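Local coordinates for protein alpha-rhamnosidase (Dictyoglomus thermophilum, PDB 6I60) that probably hydrolyses terminal non-reducing alpha-L-rhamnose residues from alpha-L-rhamnosides, as a multidomain bacterial glycoside hydrolase, at residues Glu473-Gly485 with Phe792-Trp804. Numbering follows the deposited sequence.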
ATOM      1  N   GLU A 473      18.989   3.679  18.529  1.00 50.56           N
ATOM      2  CA  GLU A 473      17.788   4.508  18.535  1.00 47.39           C
ATOM      3  C   GLU A 473      17.653   5.332  17.263  1.00 42.65           C
ATOM      4  O   GLU A 473      16.529   5.633  16.843  1.00 41.72           O
ATOM      5  CB  GLU A 473      17.782   5.427  19.759  1.00 48.62           C
ATOM      6  CG  GLU A 473      16.466   6.163  19.984  1.00 51.67           C
ATOM      7  CD  GLU A 473      15.299   5.224  20.246  1.00 58.11           C
ATOM      8  OE1 GLU A 473      14.142   5.634  20.006  1.00 60.46           O
ATOM      9  OE2 GLU A 473      15.535   4.082  20.695  1.00 54.02           O
ATOM     10  N   LEU A 474      18.772   5.706  16.639  1.00 45.09           N
ATOM     11  CA  LEU A 474      18.700   6.426  15.371  1.00 49.92           C
ATOM     12  C   LEU A 474      18.056   5.566  14.291  1.00 51.68           C
ATOM     13  O   LEU A 474      17.270   6.063  13.477  1.00 47.68           O
ATOM     14  CB  LEU A 474      20.097   6.876  14.941  1.00 47.91           C
ATOM     15  CG  LEU A 474      20.253   7.356  13.496  1.00 49.03           C
ATOM     16  CD1 LEU A 474      19.573   8.700  13.301  1.00 53.11           C
ATOM     17  CD2 LEU A 474      21.719   7.438  13.111  1.00 50.46           C
ATOM     18  N   ILE A 475      18.372   4.269  14.275  1.00 52.46           N
ATOM     19  CA  ILE A 475      17.721   3.354  13.343  1.00 53.03           C
ATOM     20  C   ILE A 475      16.234   3.242  13.658  1.00 50.13           C
ATOM     21  O   ILE A 475      15.393   3.204  12.750  1.00 47.93           O
ATOM     22  CB  ILE A 475      18.417   1.980  13.374  1.00 49.17           C
ATOM     23  CG1 ILE A 475      19.830   2.087  12.800  1.00 45.85           C
ATOM     24  CG2 ILE A 475      17.616   0.948  12.600  1.00 41.62           C
ATOM     25  CD1 ILE A 475      20.589   0.780  12.809  1.00 49.38           C
ATOM     26  N   ASN A 476      15.884   3.201  14.947  1.00 49.56           N
ATOM     27  CA  ASN A 476      14.477   3.164  15.335  1.00 46.53           C
ATOM     28  C   ASN A 476      13.745   4.420  14.878  1.00 51.37           C
ATOM     29  O   ASN A 476      12.575   4.356  14.478  1.00 53.43           O
ATOM     30  CB  ASN A 476      14.354   2.995  16.850  1.00 40.22           C
ATOM     31  CG  ASN A 476      14.880   1.658  17.332  1.00 43.33           C
ATOM     32  OD1 ASN A 476      14.859   0.670  16.601  1.00 45.11           O
ATOM     33  ND2 ASN A 476      15.355   1.621  18.571  1.00 46.61           N
ATOM     34  N   LYS A 477      14.414   5.576  14.932  1.00 46.33           N
ATOM     35  CA  LYS A 477      13.786   6.810  14.473  1.00 43.88           C
ATOM     36  C   LYS A 477      13.630   6.814  12.956  1.00 48.75           C
ATOM     37  O   LYS A 477      12.609   7.276  12.435  1.00 48.03           O
ATOM     38  CB  LYS A 477      14.596   8.017  14.940  1.00 49.79           C
ATOM     39  CG  LYS A 477      14.614   8.209  16.450  1.00 54.41           C
ATOM     40  CD  LYS A 477      13.279   8.732  16.964  1.00 65.64           C
ATOM     41  CE  LYS A 477      13.203   8.676  18.485  1.00 62.66           C
ATOM     42  NZ  LYS A 477      11.802   8.798  18.986  1.00 42.58           N
ATOM     43  N   ILE A 478      14.631   6.308  12.232  1.00 49.26           N
ATOM     44  CA  ILE A 478      14.493   6.156  10.786  1.00 48.96           C
ATOM     45  C   ILE A 478      13.361   5.190  10.466  1.00 50.87           C
ATOM     46  O   ILE A 478      12.528   5.449   9.588  1.00 46.90           O
ATOM     47  CB  ILE A 478      15.825   5.696  10.162  1.00 52.58           C
ATOM     48  CG1 ILE A 478      16.910   6.753  10.375  1.00 50.13           C
ATOM     49  CG2 ILE A 478      15.652   5.406   8.675  1.00 45.85           C
ATOM     50  CD1 ILE A 478      18.314   6.195  10.327  1.00 43.63           C
ATOM     51  N   HIS A 479      13.307   4.065  11.185  1.00 49.31           N
ATOM     52  CA  HIS A 479      12.221   3.110  10.999  1.00 44.94           C
ATOM     53  C   HIS A 479      10.872   3.741  11.324  1.00 51.56           C
ATOM     54  O   HIS A 479       9.866   3.449  10.665  1.00 53.46           O
ATOM     55  CB  HIS A 479      12.469   1.873  11.864  1.00 49.36           C
ATOM     56  CG  HIS A 479      11.304   0.935  11.935  1.00 48.16           C
ATOM     57  ND1 HIS A 479      10.710   0.399  10.813  1.00 46.57           N
ATOM     58  CD2 HIS A 479      10.628   0.434  12.995  1.00 46.54           C
ATOM     59  CE1 HIS A 479       9.715  -0.389  11.178  1.00 46.12           C
ATOM     60  NE2 HIS A 479       9.644  -0.385  12.497  1.00 43.72           N
ATOM     61  N   HIS A 480      10.831   4.616  12.332  1.00 51.27           N
ATOM     62  CA  HIS A 480       9.583   5.287  12.683  1.00 49.52           C
ATOM     63  C   HIS A 480       9.158   6.265  11.594  1.00 49.74           C
ATOM     64  O   HIS A 480       7.960   6.422  11.324  1.00 47.33           O
ATOM     65  CB  HIS A 480       9.737   6.003  14.029  1.00 51.92           C
ATOM     66  CG  HIS A 480       8.761   7.121  14.243  1.00 58.86           C
ATOM     67  ND1 HIS A 480       9.001   8.412  13.821  1.00 55.83           N
ATOM     68  CD2 HIS A 480       7.549   7.144  14.846  1.00 54.14           C
ATOM     69  CE1 HIS A 480       7.974   9.178  14.147  1.00 45.39           C
ATOM     70  NE2 HIS A 480       7.080   8.433  14.770  1.00 45.21           N
ATOM     71  N   ASN A 481      10.125   6.924  10.950  1.00 50.57           N
ATOM     72  CA  ASN A 481       9.800   7.904   9.919  1.00 51.63           C
ATOM     73  C   ASN A 481       9.279   7.238   8.652  1.00 52.36           C
ATOM     74  O   ASN A 481       8.428   7.807   7.958  1.00 50.18           O
ATOM     75  CB  ASN A 481      11.030   8.757   9.601  1.00 47.19           C
ATOM     76  CG  ASN A 481      11.296   9.819  10.655  1.00 45.19           C
ATOM     77  OD1 ASN A 481      11.069   9.607  11.846  1.00 45.08           O
ATOM     78  ND2 ASN A 481      11.785  10.971  10.216  1.00 51.02           N
ATOM     79  N   ILE A 482       9.773   6.039   8.334  1.00 56.51           N
ATOM     80  CA  ILE A 482       9.337   5.348   7.124  1.00 50.92           C
ATOM     81  C   ILE A 482       7.919   4.813   7.294  1.00 53.47           C
ATOM     82  O   ILE A 482       7.124   4.809   6.345  1.00 56.31           O
ATOM     83  CB  ILE A 482      10.340   4.234   6.763  1.00 46.72           C
ATOM     84  CG1 ILE A 482      11.650   4.848   6.258  1.00 50.23           C
ATOM     85  CG2 ILE A 482       9.764   3.294   5.718  1.00 44.02           C
ATOM     86  CD1 ILE A 482      12.768   3.849   6.062  1.00 46.44           C
ATOM     87  N   ILE A 483       7.570   4.373   8.506  1.00 50.68           N
ATOM     88  CA  ILE A 483       6.234   3.832   8.752  1.00 46.79           C
ATOM     89  C   ILE A 483       5.175   4.904   8.523  1.00 50.33           C
ATOM     90  O   ILE A 483       4.147   4.661   7.879  1.00 43.50           O
ATOM     91  CB  ILE A 483       6.146   3.243  10.172  1.00 46.87           C
ATOM     92  CG1 ILE A 483       6.852   1.887  10.232  1.00 47.33           C
ATOM     93  CG2 ILE A 483       4.690   3.116  10.615  1.00 38.89           C
ATOM     94  CD1 ILE A 483       6.515   1.072  11.463  1.00 49.34           C
ATOM     95  N   TRP A 484       5.413   6.111   9.046  1.00 54.27           N
ATOM     96  CA  TRP A 484       4.477   7.209   8.824  1.00 47.35           C
ATOM     97  C   TRP A 484       4.507   7.689   7.381  1.00 49.44           C
ATOM     98  O   TRP A 484       3.475   8.111   6.849  1.00 52.25           O
ATOM     99  CB  TRP A 484       4.787   8.368   9.769  1.00 43.26           C
ATOM    100  CG  TRP A 484       4.276   8.165  11.156  1.00 48.34           C
ATOM    101  CD1 TRP A 484       4.899   7.495  12.168  1.00 44.83           C
ATOM    102  CD2 TRP A 484       3.031   8.632  11.689  1.00 47.70           C
ATOM    103  NE1 TRP A 484       4.119   7.515  13.298  1.00 48.14           N
ATOM    104  CE2 TRP A 484       2.967   8.208  13.032  1.00 39.69           C
ATOM    105  CE3 TRP A 484       1.963   9.366  11.163  1.00 44.63           C
ATOM    106  CZ2 TRP A 484       1.881   8.495  13.855  1.00 36.96           C
ATOM    107  CZ3 TRP A 484       0.886   9.648  11.982  1.00 46.24           C
ATOM    108  CH2 TRP A 484       0.852   9.215  13.313  1.00 41.07           C
ATOM    109  N   GLY A 485       5.672   7.633   6.734  1.00 41.09           N
ATOM    110  CA  GLY A 485       5.761   8.087   5.357  1.00 48.98           C
ATOM    111  C   GLY A 485       5.048   7.164   4.389  1.00 53.19           C
ATOM    112  O   GLY A 485       4.403   7.623   3.441  1.00 56.74           O
ATOM    113  N   PHE A 792      20.170   9.335   6.069  1.00 42.81           N
ATOM    114  CA  PHE A 792      18.842   9.378   6.668  1.00 48.40           C
ATOM    115  C   PHE A 792      18.880  10.002   8.054  1.00 53.92           C
ATOM    116  O   PHE A 792      17.900  10.624   8.480  1.00 54.47           O
ATOM    117  CB  PHE A 792      18.244   7.972   6.729  1.00 46.52           C
ATOM    118  CG  PHE A 792      18.046   7.347   5.381  1.00 48.89           C
ATOM    119  CD1 PHE A 792      16.869   7.540   4.682  1.00 53.02           C
ATOM    120  CD2 PHE A 792      19.045   6.579   4.805  1.00 45.94           C
ATOM    121  CE1 PHE A 792      16.687   6.974   3.438  1.00 57.86           C
ATOM    122  CE2 PHE A 792      18.869   6.012   3.560  1.00 41.25           C
ATOM    123  CZ  PHE A 792      17.689   6.212   2.875  1.00 46.72           C
ATOM    124  N   GLY A 793      19.998   9.849   8.768  1.00 50.15           N
ATOM    125  CA  GLY A 793      20.138  10.498  10.058  1.00 48.18           C
ATOM    126  C   GLY A 793      20.163  12.008   9.955  1.00 52.67           C
ATOM    127  O   GLY A 793      19.663  12.702  10.846  1.00 59.03           O
ATOM    128  N   TYR A 794      20.736  12.539   8.872  1.00 46.89           N
ATOM    129  CA  TYR A 794      20.740  13.983   8.673  1.00 50.22           C
ATOM    130  C   TYR A 794      19.324  14.534   8.549  1.00 56.22           C
ATOM    131  O   TYR A 794      19.060  15.664   8.976  1.00 62.35           O
ATOM    132  CB  TYR A 794      21.566  14.337   7.436  1.00 50.83           C
ATOM    133  CG  TYR A 794      21.658  15.820   7.165  1.00 48.80           C
ATOM    134  CD1 TYR A 794      22.172  16.689   8.119  1.00 46.50           C
ATOM    135  CD2 TYR A 794      21.231  16.351   5.957  1.00 48.59           C
ATOM    136  CE1 TYR A 794      22.258  18.046   7.877  1.00 49.49           C
ATOM    137  CE2 TYR A 794      21.313  17.709   5.705  1.00 55.00           C
ATOM    138  CZ  TYR A 794      21.827  18.551   6.669  1.00 50.16           C
ATOM    139  OH  TYR A 794      21.910  19.903   6.426  1.00 49.74           O
ATOM    140  N   MET A 795      18.404  13.757   7.971  1.00 55.32           N
ATOM    141  CA  MET A 795      17.010  14.185   7.920  1.00 52.08           C
ATOM    142  C   MET A 795      16.418  14.271   9.319  1.00 53.87           C
ATOM    143  O   MET A 795      15.727  15.242   9.651  1.00 53.94           O
ATOM    144  CB  MET A 795      16.192  13.224   7.058  1.00 52.72           C
ATOM    145  CG  MET A 795      16.726  13.019   5.653  1.00 47.37           C
ATOM    146  SD  MET A 795      15.575  12.081   4.628  1.00 46.39           S
ATOM    147  CE  MET A 795      16.595  11.758   3.190  1.00 48.67           C
ATOM    148  N   ILE A 796      16.689  13.266  10.155  1.00 50.01           N
ATOM    149  CA  ILE A 796      16.144  13.243  11.507  1.00 47.58           C
ATOM    150  C   ILE A 796      16.736  14.373  12.341  1.00 56.67           C
ATOM    151  O   ILE A 796      16.024  15.042  13.100  1.00 55.06           O
ATOM    152  CB  ILE A 796      16.386  11.864  12.151  1.00 47.31           C
ATOM    153  CG1 ILE A 796      15.196  10.931  11.904  1.00 57.53           C
ATOM    154  CG2 ILE A 796      16.645  11.990  13.645  1.00 56.62           C
ATOM    155  CD1 ILE A 796      14.956  10.591  10.445  1.00 58.27           C
ATOM    156  N   GLU A 797      18.042  14.617  12.205  1.00 51.96           N
ATOM    157  CA  GLU A 797      18.672  15.703  12.946  1.00 54.26           C
ATOM    158  C   GLU A 797      18.121  17.065  12.545  1.00 55.83           C
ATOM    159  O   GLU A 797      18.191  18.007  13.342  1.00 57.72           O
ATOM    160  CB  GLU A 797      20.191  15.671  12.746  1.00 55.72           C
ATOM    161  CG  GLU A 797      20.871  14.428  13.314  1.00 69.81           C
ATOM    162  CD  GLU A 797      20.627  14.243  14.806  1.00 71.59           C
ATOM    163  OE1 GLU A 797      20.953  15.166  15.582  1.00 66.41           O
ATOM    164  OE2 GLU A 797      20.112  13.173  15.202  1.00 65.04           O
ATOM    165  N   GLU A 798      17.569  17.189  11.339  1.00 53.61           N
ATOM    166  CA  GLU A 798      16.990  18.440  10.869  1.00 56.64           C
ATOM    167  C   GLU A 798      15.479  18.504  11.070  1.00 57.34           C
ATOM    168  O   GLU A 798      14.822  19.365  10.478  1.00 59.35           O
ATOM    169  CB  GLU A 798      17.334  18.662   9.396  1.00 54.44           C
ATOM    170  CG  GLU A 798      18.773  19.087   9.151  1.00 55.32           C
ATOM    171  CD  GLU A 798      19.062  20.501   9.627  1.00 60.73           C
ATOM    172  OE1 GLU A 798      18.105  21.284   9.802  1.00 62.85           O
ATOM    173  OE2 GLU A 798      20.250  20.829   9.826  1.00 67.80           O
ATOM    174  N   GLY A 799      14.917  17.611  11.880  1.00 56.44           N
ATOM    175  CA  GLY A 799      13.527  17.714  12.275  1.00 49.54           C
ATOM    176  C   GLY A 799      12.534  16.982  11.406  1.00 49.56           C
ATOM    177  O   GLY A 799      11.358  17.362  11.385  1.00 51.81           O
ATOM    178  N   ALA A 800      12.956  15.943  10.695  1.00 49.06           N
ATOM    179  CA  ALA A 800      12.063  15.201   9.815  1.00 47.82           C
ATOM    180  C   ALA A 800      11.355  14.109  10.606  1.00 50.22           C
ATOM    181  O   ALA A 800      12.006  13.279  11.250  1.00 47.40           O
ATOM    182  CB  ALA A 800      12.832  14.600   8.640  1.00 47.38           C
ATOM    183  N   THR A 801      10.024  14.118  10.567  1.00 52.39           N
ATOM    184  CA  THR A 801       9.233  13.025  11.111  1.00 49.61           C
ATOM    185  C   THR A 801       8.850  12.006  10.048  1.00 49.68           C
ATOM    186  O   THR A 801       8.280  10.962  10.384  1.00 54.18           O
ATOM    187  CB  THR A 801       7.966  13.559  11.790  1.00 53.16           C
ATOM    188  OG1 THR A 801       7.436  14.654  11.031  1.00 50.84           O
ATOM    189  CG2 THR A 801       8.278  14.026  13.206  1.00 42.13           C
ATOM    190  N   THR A 802       9.141  12.293   8.785  1.00 50.54           N
ATOM    191  CA  THR A 802       8.982  11.333   7.700  1.00 46.65           C
ATOM    192  C   THR A 802      10.279  11.370   6.896  1.00 41.95           C
ATOM    193  O   THR A 802      11.340  11.779   7.383  1.00 48.99           O
ATOM    194  CB  THR A 802       7.739  11.643   6.852  1.00 49.42           C
ATOM    195  OG1 THR A 802       7.673  13.050   6.583  1.00 52.58           O
ATOM    196  CG2 THR A 802       6.473  11.214   7.579  1.00 44.18           C
ATOM    197  N   LEU A 803      10.211  10.949   5.640  1.00 49.49           N
ATOM    198  CA  LEU A 803      11.374  10.937   4.768  1.00 44.54           C
ATOM    199  C   LEU A 803      11.253  12.035   3.720  1.00 50.10           C
ATOM    200  O   LEU A 803      10.155  12.355   3.254  1.00 57.35           O
ATOM    201  CB  LEU A 803      11.540   9.574   4.091  1.00 44.24           C
ATOM    202  CG  LEU A 803      12.689   8.721   4.636  1.00 47.23           C
ATOM    203  CD1 LEU A 803      12.498   8.435   6.115  1.00 39.33           C
ATOM    204  CD2 LEU A 803      12.818   7.428   3.853  1.00 51.04           C
ATOM    205  N   TRP A 804      12.393  12.616   3.358  1.00 52.95           N
ATOM    206  CA  TRP A 804      12.439  13.715   2.409  1.00 50.05           C
ATOM    207  C   TRP A 804      12.507  13.201   0.977  1.00 52.19           C
ATOM    208  O   TRP A 804      12.879  12.054   0.714  1.00 50.92           O
ATOM    209  CB  TRP A 804      13.646  14.614   2.674  1.00 52.33           C
ATOM    210  CG  TRP A 804      13.568  15.382   3.945  1.00 51.14           C
ATOM    211  CD1 TRP A 804      12.470  15.560   4.731  1.00 50.03           C
ATOM    212  CD2 TRP A 804      14.641  16.078   4.587  1.00 52.45           C
ATOM    213  NE1 TRP A 804      12.791  16.328   5.824  1.00 53.01           N
ATOM    214  CE2 TRP A 804      14.119  16.660   5.760  1.00 54.75           C
ATOM    215  CE3 TRP A 804      15.994  16.269   4.284  1.00 46.24           C
ATOM    216  CZ2 TRP A 804      14.900  17.416   6.630  1.00 53.32           C
ATOM    217  CZ3 TRP A 804      16.767  17.021   5.149  1.00 54.65           C
ATOM    218  CH2 TRP A 804      16.218  17.586   6.307  1.00 53.15           C
TER
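Asn481, in the 473-485 segment of helix 473-488, reaches into the turn 800-802 that follows the short helix 792-797. Its CB lies 3.6 Å from Thr801 O and 3.8 Å from Leu803 CD1. With CG beside the backbone N and anti to the carbonyl carbon (chi1 -77°), the amide is carried toward the turn, and CG comes up to the Thr801 carbonyl. OD1 lies near the imidazole plane of His480 and accepts from its ND1 (3.1 Å); together with the two carbonyls facing ND2, this is consistent with the modelled amide orientation. At the tip, ND2 donates twice, to Thr802 O (3.0 Å) and to Ala800 O, the latter at a modelled 2.5 Å that is doubtfully short at this resolution. Both N-H bonds are moderately bent, near 150°, and ND2 sits above the plane of each carbonyl. Ile796 CD1 packs against the same nitrogen. Thr801 O, between the two gripped carbonyls, is taken by Gln370 outside these segments.

Apolar contacts flank the amide. Ile482 CG1 meets both methyls of Leu803, each at 3.7 Å, while the Ile478 side chain crosses that of Phe792 at about a right angle, with CD1 against Phe792 CB. Farther along, Leu474 CD1 rests on Gly793 CA (3.8 Å); the helix axes cross at 81°. The short helix ends in a Schellman motif with Gly799 as C-prime residue, and the chain then turns back to the longer helix.

Replacing Asn481 by an alanine removes both ends of the amide and would probably leave the carbonyls of Ala800 and Thr802 without this donor and His480 ND1 without this acceptor. Within the six-hairpin glycosidase domain, the contact thus joins sequence-distant segments: one buried amide serves backbone carbonyls of a non-helical turn, while Leu474 and Ile478 pack on the short helix and Ile482 on Leu803 beyond the turn.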